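Local atomic coordinates of putative flagellar protein FliS (Parabacteroides merdae ATCC 43184, PDB entry 4YOK), a protein that is of unknown function but joins an N-terminal domain of prealbumin-like (transthyretin) type to a C-terminal domain of the E-set clan. Residues L23-L34 and I47-F57; P100-L109 and V187-S198. One frame throughout, in Å; residues are numbered along the deposited sequence.

Contact 1. Residues L23-L34 and I47-F57. With GOL (glycerol), chain C.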
loop_
_atom_site.group_PDB
_atom_site.type_symbol
_atom_site.label_atom_id
_atom_site.label_comp_id
_atom_site.label_asym_id
_atom_site.label_seq_id
_atom_site.Cartn_x
_atom_site.Cartn_y
_atom_site.Cartn_z
ATOM N N LEU A 23 6.092 -0.672 -2.780
ATOM C CA LEU A 23 4.950 0.232 -2.731
ATOM C C LEU A 23 4.444 0.321 -1.322
ATOM O O LEU A 23 4.500 -0.674 -0.586
ATOM C CB LEU A 23 3.828 -0.281 -3.651
ATOM C CG LEU A 23 4.153 -0.409 -5.139
ATOM C CD1 LEU A 23 2.894 -0.731 -5.908
ATOM C CD2 LEU A 23 4.843 0.850 -5.674
ATOM N N ASN A 24 3.913 1.497 -0.963
ATOM C CA ASN A 24 3.316 1.782 0.347
ATOM C C ASN A 24 1.791 1.618 0.203
ATOM O O ASN A 24 1.175 2.305 -0.609
ATOM C CB ASN A 24 3.713 3.197 0.757
ATOM C CG ASN A 24 5.218 3.387 0.793
ATOM O OD1 ASN A 24 5.854 3.932 -0.121
ATOM N ND2 ASN A 24 5.824 2.837 1.784
ATOM N N LEU A 25 1.219 0.643 0.904
ATOM C CA LEU A 25 -0.189 0.268 0.754
ATOM C C LEU A 25 -0.952 0.192 2.067
ATOM O O LEU A 25 -0.364 0.290 3.139
ATOM C CB LEU A 25 -0.213 -1.141 0.099
ATOM C CG LEU A 25 0.531 -1.277 -1.267
ATOM C CD1 LEU A 25 0.722 -2.722 -1.638
ATOM C CD2 LEU A 25 -0.215 -0.553 -2.373
ATOM N N ARG A 26 -2.253 -0.088 1.974
ATOM C CA ARG A 26 -3.045 -0.353 3.173
ATOM C C ARG A 26 -2.729 -1.790 3.545
ATOM O O ARG A 26 -3.002 -2.712 2.751
ATOM C CB ARG A 26 -4.544 -0.145 2.927
ATOM C CG ARG A 26 -5.352 -0.640 4.140
ATOM C CD ARG A 26 -6.820 -0.223 4.131
ATOM N NE ARG A 26 -7.479 -0.855 5.286
ATOM C CZ ARG A 26 -8.691 -1.396 5.285
ATOM N NH1 ARG A 26 -9.452 -1.339 4.195
ATOM N NH2 ARG A 26 -9.158 -1.991 6.375
ATOM N N GLY A 27 -2.096 -1.957 4.697
ATOM C CA GLY A 27 -1.649 -3.272 5.147
ATOM C C GLY A 27 -2.527 -3.913 6.191
ATOM O O GLY A 27 -2.069 -4.803 6.900
ATOM N N THR A 28 -3.782 -3.458 6.310
ATOM C CA THR A 28 -4.741 -3.973 7.306
ATOM C C THR A 28 -6.033 -4.453 6.646
ATOM O O THR A 28 -6.326 -4.042 5.520
ATOM C CB THR A 28 -5.104 -2.860 8.306
ATOM O OG1 THR A 28 -5.673 -1.758 7.582
ATOM C CG2 THR A 28 -3.904 -2.405 9.181
ATOM N N GLY A 29 -6.828 -5.230 7.389
ATOM C CA GLY A 29 -8.162 -5.676 6.986
ATOM C C GLY A 29 -8.251 -6.446 5.682
ATOM O O GLY A 29 -9.312 -6.473 5.062
ATOM N N GLU A 30 -7.156 -7.110 5.272
ATOM C CA GLU A 30 -7.071 -7.891 4.016
ATOM C C GLU A 30 -7.334 -6.973 2.799
ATOM O O GLU A 30 -7.859 -7.427 1.775
ATOM C CB GLU A 30 -8.058 -9.072 4.034
ATOM C CG GLU A 30 -7.940 -9.942 5.273
ATOM C CD GLU A 30 -8.817 -11.177 5.268
ATOM O OE1 GLU A 30 -9.844 -11.196 4.548
ATOM O OE2 GLU A 30 -8.482 -12.122 6.017
ATOM N N ALA A 31 -6.962 -5.690 2.919
ATOM C CA ALA A 31 -7.221 -4.705 1.868
ATOM C C ALA A 31 -6.569 -5.061 0.530
ATOM O O ALA A 31 -7.210 -4.892 -0.519
ATOM C CB ALA A 31 -6.749 -3.347 2.300
ATOM N N VAL A 32 -5.303 -5.537 0.566
ATOM C CA VAL A 32 -4.537 -5.873 -0.636
ATOM C C VAL A 32 -4.041 -7.310 -0.545
ATOM O O VAL A 32 -3.366 -7.691 0.424
ATOM C CB VAL A 32 -3.377 -4.872 -0.881
ATOM C CG1 VAL A 32 -2.602 -5.213 -2.159
ATOM C CG2 VAL A 32 -3.895 -3.439 -0.937
ATOM N N GLN A 33 -4.405 -8.109 -1.568
ATOM C CA GLN A 33 -4.050 -9.514 -1.633
ATOM C C GLN A 33 -3.388 -9.893 -2.923
ATOM O O GLN A 33 -3.674 -9.312 -3.969
ATOM C CB GLN A 33 -5.308 -10.381 -1.472
ATOM C CG GLN A 33 -5.951 -10.251 -0.097
ATOM C CD GLN A 33 -7.323 -10.876 -0.025
ATOM O OE1 GLN A 33 -8.313 -10.219 0.313
ATOM N NE2 GLN A 33 -7.408 -12.160 -0.320
ATOM N N LEU A 34 -2.539 -10.912 -2.848
ATOM C CA LEU A 34 -1.938 -11.564 -4.012
ATOM C C LEU A 34 -2.388 -13.006 -3.995
ATOM O O LEU A 34 -2.938 -13.470 -2.992
ATOM C CB LEU A 34 -0.403 -11.467 -4.034
ATOM C CG LEU A 34 0.221 -10.074 -3.942
ATOM C CD1 LEU A 34 1.705 -10.186 -3.899
ATOM C CD2 LEU A 34 -0.245 -9.158 -5.094
ATOM N N ILE A 47 -3.616 -19.885 -3.220
ATOM C CA ILE A 47 -3.390 -19.507 -1.821
ATOM C C ILE A 47 -3.403 -17.969 -1.756
ATOM O O ILE A 47 -2.699 -17.346 -2.537
ATOM C CB ILE A 47 -2.069 -20.122 -1.266
ATOM C CG1 ILE A 47 -2.177 -21.683 -1.201
ATOM C CG2 ILE A 47 -1.732 -19.535 0.134
ATOM C CD1 ILE A 47 -0.828 -22.455 -1.296
ATOM N N SER A 48 -4.197 -17.373 -0.852
ATOM C CA SER A 48 -4.224 -15.907 -0.704
ATOM C C SER A 48 -3.083 -15.442 0.182
ATOM O O SER A 48 -2.791 -16.078 1.199
ATOM C CB SER A 48 -5.545 -15.419 -0.113
ATOM O OG SER A 48 -6.656 -15.693 -0.952
ATOM N N VAL A 49 -2.424 -14.352 -0.201
ATOM C CA VAL A 49 -1.379 -13.766 0.663
ATOM C C VAL A 49 -1.741 -12.298 0.832
ATOM O O VAL A 49 -2.175 -11.654 -0.118
ATOM C CB VAL A 49 0.114 -13.985 0.284
ATOM C CG1 VAL A 49 0.486 -15.470 0.293
ATOM C CG2 VAL A 49 0.480 -13.333 -1.032
ATOM N N PHE A 50 -1.635 -11.802 2.046
ATOM C CA PHE A 50 -2.046 -10.447 2.357
ATOM C C PHE A 50 -0.791 -9.564 2.389
ATOM O O PHE A 50 0.229 -9.939 2.970
ATOM C CB PHE A 50 -2.881 -10.448 3.661
ATOM C CG PHE A 50 -3.950 -11.533 3.620
ATOM C CD1 PHE A 50 -3.658 -12.839 4.012
ATOM C CD2 PHE A 50 -5.207 -11.272 3.098
ATOM C CE1 PHE A 50 -4.606 -13.861 3.873
ATOM C CE2 PHE A 50 -6.169 -12.294 2.996
ATOM C CZ PHE A 50 -5.860 -13.575 3.390
ATOM N N VAL A 51 -0.839 -8.452 1.664
ATOM C CA VAL A 51 0.311 -7.552 1.535
ATOM C C VAL A 51 0.313 -6.549 2.708
ATOM O O VAL A 51 -0.742 -6.064 3.099
ATOM C CB VAL A 51 0.281 -6.866 0.145
ATOM C CG1 VAL A 51 1.485 -5.962 -0.041
ATOM C CG2 VAL A 51 0.238 -7.912 -0.984
ATOM N N GLY A 52 1.487 -6.305 3.292
ATOM C CA GLY A 52 1.625 -5.381 4.423
ATOM C C GLY A 52 1.703 -3.931 4.001
ATOM O O GLY A 52 1.721 -3.627 2.807
ATOM N N GLN A 53 1.828 -3.031 4.971
ATOM C CA GLN A 53 1.921 -1.588 4.726
ATOM C C GLN A 53 3.074 -1.174 3.839
ATOM O O GLN A 53 2.969 -0.191 3.110
ATOM C CB GLN A 53 2.144 -0.866 6.058
ATOM C CG GLN A 53 0.923 -0.668 6.870
ATOM C CD GLN A 53 1.076 0.557 7.743
ATOM O OE1 GLN A 53 0.143 1.319 7.881
ATOM N NE2 GLN A 53 2.236 0.739 8.393
ATOM N N ASP A 54 4.217 -1.876 3.973
ATOM C CA ASP A 54 5.444 -1.593 3.262
ATOM C C ASP A 54 5.537 -2.413 1.954
ATOM O O ASP A 54 6.579 -2.439 1.308
ATOM C CB ASP A 54 6.655 -1.875 4.189
ATOM C CG ASP A 54 6.749 -3.310 4.700
ATOM O OD1 ASP A 54 5.883 -4.147 4.317
ATOM O OD2 ASP A 54 7.653 -3.590 5.523
ATOM N N GLY A 55 4.441 -3.060 1.589
ATOM C CA GLY A 55 4.311 -3.834 0.363
ATOM C C GLY A 55 4.897 -5.228 0.410
ATOM O O GLY A 55 5.039 -5.849 -0.636
ATOM N N THR A 56 5.251 -5.714 1.620
ATOM C CA THR A 56 5.859 -7.029 1.794
ATOM C C THR A 56 4.810 -8.069 2.135
ATOM O O THR A 56 3.739 -7.750 2.651
ATOM C CB THR A 56 6.954 -7.004 2.888
ATOM O OG1 THR A 56 6.336 -6.763 4.150
ATOM C CG2 THR A 56 8.042 -5.964 2.645
ATOM N N PHE A 57 5.160 -9.327 1.927
ATOM C CA PHE A 57 4.332 -10.475 2.254
ATOM C C PHE A 57 5.263 -11.640 2.601
ATOM O O PHE A 57 6.429 -11.662 2.185
ATOM C CB PHE A 57 3.354 -10.828 1.107
ATOM C CG PHE A 57 3.984 -10.953 -0.275
ATOM C CD1 PHE A 57 4.135 -9.840 -1.092
ATOM C CD2 PHE A 57 4.438 -12.182 -0.742
ATOM C CE1 PHE A 57 4.735 -9.948 -2.356
ATOM C CE2 PHE A 57 5.049 -12.293 -1.998
ATOM C CZ PHE A 57 5.196 -11.172 -2.795
HETATM C C1 GOL C . 1.757 -9.013 5.681
HETATM O O1 GOL C . 3.034 -8.464 5.997
HETATM C C2 GOL C . 0.674 -8.432 6.563
HETATM O O2 GOL C . 0.834 -8.897 7.909
HETATM C C3 GOL C . -0.706 -8.782 6.056
HETATM O O3 GOL C . -1.639 -7.734 6.306
HETATM O O HOH W 1 4.303 2.485 3.966
HETATM O O HOH W 2 -3.519 -5.477 2.934
HETATM O O HOH W 3 -2.089 0.263 6.545
HETATM O O HOH W 4 0.842 -4.321 7.478
#
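The hairpin of strands 33-37 and 47-50, in the prealbumin-like domain, brings L34 against V49 as an antiparallel hydrogen-bonded pair. L34 N gives to V49 O at 2.9 Å, in the carbonyl plane, and V49 N returns the bond to L34 O. Two residues along, V51 N gives to V32 O at 2.9 Å, almost straight (175°). On the buried face of the hairpin, L34 has CG anti to the carbonyl carbon (chi1 -55°), which carries CD1 over one face of the F57 ring, 3.8 Å from the centroid, a CH-pi contact. L34 CG packs on V51 CG2 at 3.7 Å. V51 is wedged further: its CG1 meets L25 CD1, also at 3.7 Å. On the other face, F50 lies alongside the extended chains of Q33 and E30, with Q33 CG 3.4 Å from F50 CD2 and the E30 carboxylate turned only 19° from the ring plane. A glycerol, probably from the crystallisation liquor, touches F50 CB.

Beyond the hairpin the 52-55 turn meets the loop 23-27. L25 N donates to Q53 O at 2.9 Å, from above the carbonyl plane. G27 lies so close to Q53 N that a CB there would clash. Waters bridge the segments: one accepts from V32 N and lies within bonding distance of V51 O and R26 O, another joins G27 O to Q53 N. T56 N gives to D54 OD1, an Asx turn, and T56 OG1 bonds to it from the same carboxylate face.

Strand 47-50 is an outer strand of its sheet; L34 rests on V16, L68 and T70, and F57 also packs on L68. The loop side faces the C-terminal domain, where Q53 bonds to Q142 and A144, and T28 to D145 and N148.

Contact 2. Residues P100-L109 and V187-S198; sequences PYFMISNEQL and VLANGADQAIYS
Apolar side chains do nearly all the work between P100-L109 and V187-S198, and no hydrogen bond crosses. The short strands 102-105 and 187-189 run antiparallel (167°) with axes 8.3 Å apart, a packing of one sheet over another. I104, with CG1 beside its backbone N (chi1 -59°), lies alongside V187, the two pointing opposite ways, with I104 CD1 3.7 Å from V187 CG2. The same CD1 also lies on the backbone of I196 and Y197. I196 packs against the other strand: CG2 is 3.5 Å from F102 O, and CD1 reaches P100 CB and, at 4.1 Å, SE of the selenomethionine M103. Lacking CG1, CG2 and CD1, an alanine here would probably cost P100 and M103 an apolar partner and open a gap beside F102 O.

Two aromatic rings pack on alanines at one end of this row. A189 CB meets the F102 ring at its edge, in plane, 3.8 Å from CE2, and the Y101 ring obliquely; A192 CB also lies near Y101 CE2.

At the polar end, E107, its chain bent at chi2, brings OE2 to 3.2 Å from S198 CB, while S198 OG takes its hydrogen bond from V185 N.

F102 packs on I131 of strand 131-139 and on I122 and R124 of strand 115-124, and L109 on A118 and A183, so the contact lies between the two sheets of the C-terminal domain.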
loop_
_atom_site.group_PDB
_atom_site.type_symbol
_atom_site.label_atom_id
_atom_site.label_comp_id
_atom_site.label_asym_id
_atom_site.label_seq_id
_atom_site.Cartn_x
_atom_site.Cartn_y
_atom_site.Cartn_z
ATOM N N PRO A 100 1.497 1.043 -11.056
ATOM C CA PRO A 100 0.594 1.905 -10.265
ATOM C C PRO A 100 -0.014 3.011 -11.117
ATOM O O PRO A 100 0.610 3.428 -12.091
ATOM C CB PRO A 100 1.506 2.504 -9.181
ATOM C CG PRO A 100 2.784 1.687 -9.214
ATOM C CD PRO A 100 2.900 1.161 -10.611
ATOM N N TYR A 101 -1.210 3.510 -10.744
ATOM C CA TYR A 101 -1.834 4.644 -11.460
ATOM C C TYR A 101 -1.029 5.912 -11.173
ATOM O O TYR A 101 -0.737 6.686 -12.077
ATOM C CB TYR A 101 -3.287 4.825 -10.982
ATOM C CG TYR A 101 -4.178 3.678 -11.379
ATOM C CD1 TYR A 101 -4.449 3.415 -12.724
ATOM C CD2 TYR A 101 -4.697 2.810 -10.422
ATOM C CE1 TYR A 101 -5.223 2.321 -13.104
ATOM C CE2 TYR A 101 -5.530 1.746 -10.790
ATOM C CZ TYR A 101 -5.789 1.511 -12.131
ATOM O OH TYR A 101 -6.575 0.459 -12.522
ATOM N N PHE A 102 -0.651 6.082 -9.900
ATOM C CA PHE A 102 0.092 7.226 -9.372
ATOM C C PHE A 102 1.182 6.804 -8.397
ATOM O O PHE A 102 1.094 5.757 -7.766
ATOM C CB PHE A 102 -0.860 8.197 -8.617
ATOM C CG PHE A 102 -1.946 8.767 -9.499
ATOM C CD1 PHE A 102 -1.673 9.821 -10.370
ATOM C CD2 PHE A 102 -3.227 8.216 -9.500
ATOM C CE1 PHE A 102 -2.663 10.309 -11.236
ATOM C CE2 PHE A 102 -4.223 8.719 -10.352
ATOM C CZ PHE A 102 -3.922 9.743 -11.232
HETATM N N MSE A 103 2.207 7.641 -8.284
HETATM C CA MSE A 103 3.272 7.493 -7.304
HETATM C C MSE A 103 3.351 8.811 -6.524
HETATM O O MSE A 103 3.206 9.886 -7.104
HETATM C CB MSE A 103 4.634 7.124 -7.943
HETATM C CG MSE A 103 4.683 5.708 -8.523
HETATM SE SE MSE A 103 4.631 4.268 -7.153
HETATM C CE MSE A 103 6.397 4.570 -6.393
ATOM N N ILE A 104 3.590 8.709 -5.219
ATOM C CA ILE A 104 3.772 9.841 -4.318
ATOM C C ILE A 104 5.266 9.924 -4.041
ATOM O O ILE A 104 5.887 8.894 -3.784
ATOM C CB ILE A 104 2.955 9.659 -3.002
ATOM C CG1 ILE A 104 1.446 9.518 -3.272
ATOM C CG2 ILE A 104 3.238 10.795 -1.999
ATOM C CD1 ILE A 104 0.658 8.921 -2.073
ATOM N N SER A 105 5.842 11.130 -4.086
ATOM C CA SER A 105 7.265 11.311 -3.790
ATOM C C SER A 105 7.503 12.660 -3.115
ATOM O O SER A 105 6.582 13.471 -3.040
ATOM C CB SER A 105 8.093 11.220 -5.071
ATOM O OG SER A 105 7.805 12.302 -5.936
ATOM N N ASN A 106 8.741 12.882 -2.613
ATOM C CA ASN A 106 9.196 14.133 -1.987
ATOM C C ASN A 106 8.266 14.592 -0.843
ATOM O O ASN A 106 8.013 15.784 -0.697
ATOM C CB ASN A 106 9.312 15.236 -3.063
ATOM C CG ASN A 106 10.233 16.375 -2.701
ATOM O OD1 ASN A 106 11.203 16.221 -1.936
ATOM N ND2 ASN A 106 9.939 17.550 -3.247
ATOM N N GLU A 107 7.775 13.653 -0.032
ATOM C CA GLU A 107 6.823 13.981 1.044
ATOM C C GLU A 107 7.452 14.709 2.204
ATOM O O GLU A 107 8.506 14.317 2.715
ATOM C CB GLU A 107 6.132 12.729 1.607
ATOM C CG GLU A 107 5.496 11.865 0.543
ATOM C CD GLU A 107 6.364 10.693 0.125
ATOM O OE1 GLU A 107 7.606 10.811 0.203
ATOM O OE2 GLU A 107 5.802 9.662 -0.304
ATOM N N GLN A 108 6.774 15.761 2.643
ATOM C CA GLN A 108 7.148 16.527 3.831
ATOM C C GLN A 108 5.884 16.681 4.665
ATOM O O GLN A 108 4.969 17.413 4.270
ATOM C CB GLN A 108 7.800 17.870 3.479
ATOM C CG GLN A 108 9.314 17.741 3.222
ATOM C CD GLN A 108 10.102 17.305 4.452
ATOM O OE1 GLN A 108 10.961 16.413 4.384
ATOM N NE2 GLN A 108 9.810 17.899 5.614
ATOM N N LEU A 109 5.787 15.887 5.740
ATOM C CA LEU A 109 4.599 15.848 6.611
ATOM C C LEU A 109 4.936 16.377 7.989
ATOM O O LEU A 109 5.940 15.983 8.577
ATOM C CB LEU A 109 4.021 14.420 6.720
ATOM C CG LEU A 109 3.915 13.608 5.400
ATOM C CD1 LEU A 109 3.336 12.221 5.670
ATOM C CD2 LEU A 109 3.045 14.345 4.336
ATOM N N VAL A 187 -3.402 8.531 -2.046
ATOM C CA VAL A 187 -3.928 8.966 -3.338
ATOM C C VAL A 187 -4.714 7.795 -3.934
ATOM O O VAL A 187 -4.167 6.707 -4.153
ATOM C CB VAL A 187 -2.842 9.499 -4.321
ATOM C CG1 VAL A 187 -3.446 9.806 -5.698
ATOM C CG2 VAL A 187 -2.144 10.743 -3.753
ATOM N N LEU A 188 -6.003 8.024 -4.148
ATOM C CA LEU A 188 -6.922 7.064 -4.752
ATOM C C LEU A 188 -7.252 7.508 -6.178
ATOM O O LEU A 188 -7.649 8.644 -6.394
ATOM C CB LEU A 188 -8.212 6.964 -3.911
ATOM C CG LEU A 188 -9.305 6.034 -4.455
ATOM C CD1 LEU A 188 -8.905 4.554 -4.283
ATOM C CD2 LEU A 188 -10.644 6.310 -3.755
ATOM N N ALA A 189 -7.096 6.597 -7.135
ATOM C CA ALA A 189 -7.397 6.799 -8.551
ATOM C C ALA A 189 -8.861 6.507 -8.832
ATOM O O ALA A 189 -9.427 5.592 -8.218
ATOM C CB ALA A 189 -6.525 5.867 -9.377
ATOM N N ASN A 190 -9.467 7.241 -9.797
ATOM C CA ASN A 190 -10.817 6.936 -10.295
ATOM C C ASN A 190 -10.857 5.481 -10.751
ATOM O O ASN A 190 -9.951 5.040 -11.481
ATOM C CB ASN A 190 -11.164 7.848 -11.515
ATOM C CG ASN A 190 -11.704 9.205 -11.173
ATOM O OD1 ASN A 190 -11.761 9.599 -10.021
ATOM N ND2 ASN A 190 -12.133 9.950 -12.183
ATOM N N GLY A 191 -11.864 4.736 -10.314
ATOM C CA GLY A 191 -12.016 3.343 -10.733
ATOM C C GLY A 191 -11.243 2.317 -9.926
ATOM O O GLY A 191 -11.472 1.125 -10.103
ATOM N N ALA A 192 -10.343 2.743 -9.028
ATOM C CA ALA A 192 -9.571 1.787 -8.216
ATOM C C ALA A 192 -10.279 1.494 -6.901
ATOM O O ALA A 192 -11.029 2.329 -6.408
ATOM C CB ALA A 192 -8.179 2.330 -7.940
ATOM N N ASP A 193 -9.988 0.330 -6.310
ATOM C CA ASP A 193 -10.581 -0.094 -5.035
ATOM C C ASP A 193 -9.697 0.239 -3.821
ATOM O O ASP A 193 -10.111 0.016 -2.680
ATOM C CB ASP A 193 -10.801 -1.627 -5.086
ATOM C CG ASP A 193 -9.549 -2.481 -4.884
ATOM O OD1 ASP A 193 -8.425 -2.017 -5.239
ATOM O OD2 ASP A 193 -9.685 -3.606 -4.402
ATOM N N GLN A 194 -8.442 0.666 -4.070
ATOM C CA GLN A 194 -7.445 0.895 -3.027
ATOM C C GLN A 194 -6.546 2.045 -3.402
ATOM O O GLN A 194 -6.268 2.234 -4.589
ATOM C CB GLN A 194 -6.566 -0.379 -2.865
ATOM C CG GLN A 194 -7.184 -1.484 -1.982
ATOM C CD GLN A 194 -7.405 -0.993 -0.573
ATOM O OE1 GLN A 194 -6.520 -0.387 0.059
ATOM N NE2 GLN A 194 -8.629 -1.153 -0.090
ATOM N N ALA A 195 -6.089 2.801 -2.414
ATOM C CA ALA A 195 -5.168 3.915 -2.651
ATOM C C ALA A 195 -3.703 3.459 -2.587
ATOM O O ALA A 195 -3.387 2.374 -2.056
ATOM C CB ALA A 195 -5.402 4.997 -1.586
ATOM N N ILE A 196 -2.803 4.328 -3.086
ATOM C CA ILE A 196 -1.347 4.223 -2.903
ATOM C C ILE A 196 -1.031 5.254 -1.831
ATOM O O ILE A 196 -1.735 6.266 -1.719
ATOM C CB ILE A 196 -0.518 4.412 -4.208
ATOM C CG1 ILE A 196 0.963 3.937 -3.999
ATOM C CG2 ILE A 196 -0.593 5.847 -4.734
ATOM C CD1 ILE A 196 1.446 2.974 -4.996
ATOM N N TYR A 197 -0.036 4.982 -1.009
ATOM C CA TYR A 197 0.306 5.871 0.091
ATOM C C TYR A 197 1.776 6.261 0.079
ATOM O O TYR A 197 2.599 5.690 -0.641
ATOM C CB TYR A 197 -0.011 5.151 1.421
ATOM C CG TYR A 197 -1.470 4.802 1.666
ATOM C CD1 TYR A 197 -2.024 3.629 1.160
ATOM C CD2 TYR A 197 -2.282 5.626 2.447
ATOM C CE1 TYR A 197 -3.357 3.300 1.399
ATOM C CE2 TYR A 197 -3.619 5.317 2.678
ATOM C CZ TYR A 197 -4.153 4.156 2.145
ATOM O OH TYR A 197 -5.448 3.832 2.395
ATOM N N SER A 198 2.112 7.221 0.919
ATOM C CA SER A 198 3.485 7.555 1.251
ATOM C C SER A 198 3.951 6.550 2.315
ATOM O O SER A 198 3.097 5.881 2.904
ATOM C CB SER A 198 3.529 8.973 1.834
ATOM O OG SER A 198 2.883 9.041 3.101
#

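Contact 1 belongs to the N-terminal domain, contact 2 to the C-terminal one, and they share no strand. Contact 1 is partly buried: backbone bonds and waters join its loops, with L34, V51 and F57 packed on the buried face of the hairpin and F50 lying along Q33 and E30 on the other. Contact 2 is mostly buried, with none of its touching residues fully exposed, and lacks cross-segment hydrogen bonds, as suits two sheets packed face to face. They meet where the domains touch. N24 O lies 3.0 Å from Y197 N, a probable hydrogen bond, and R26 CB packs on Q194 OE1. The 23-27 loop of contact 1 thus leans on strand 196-202, whose I196 belongs to the packing of contact 2.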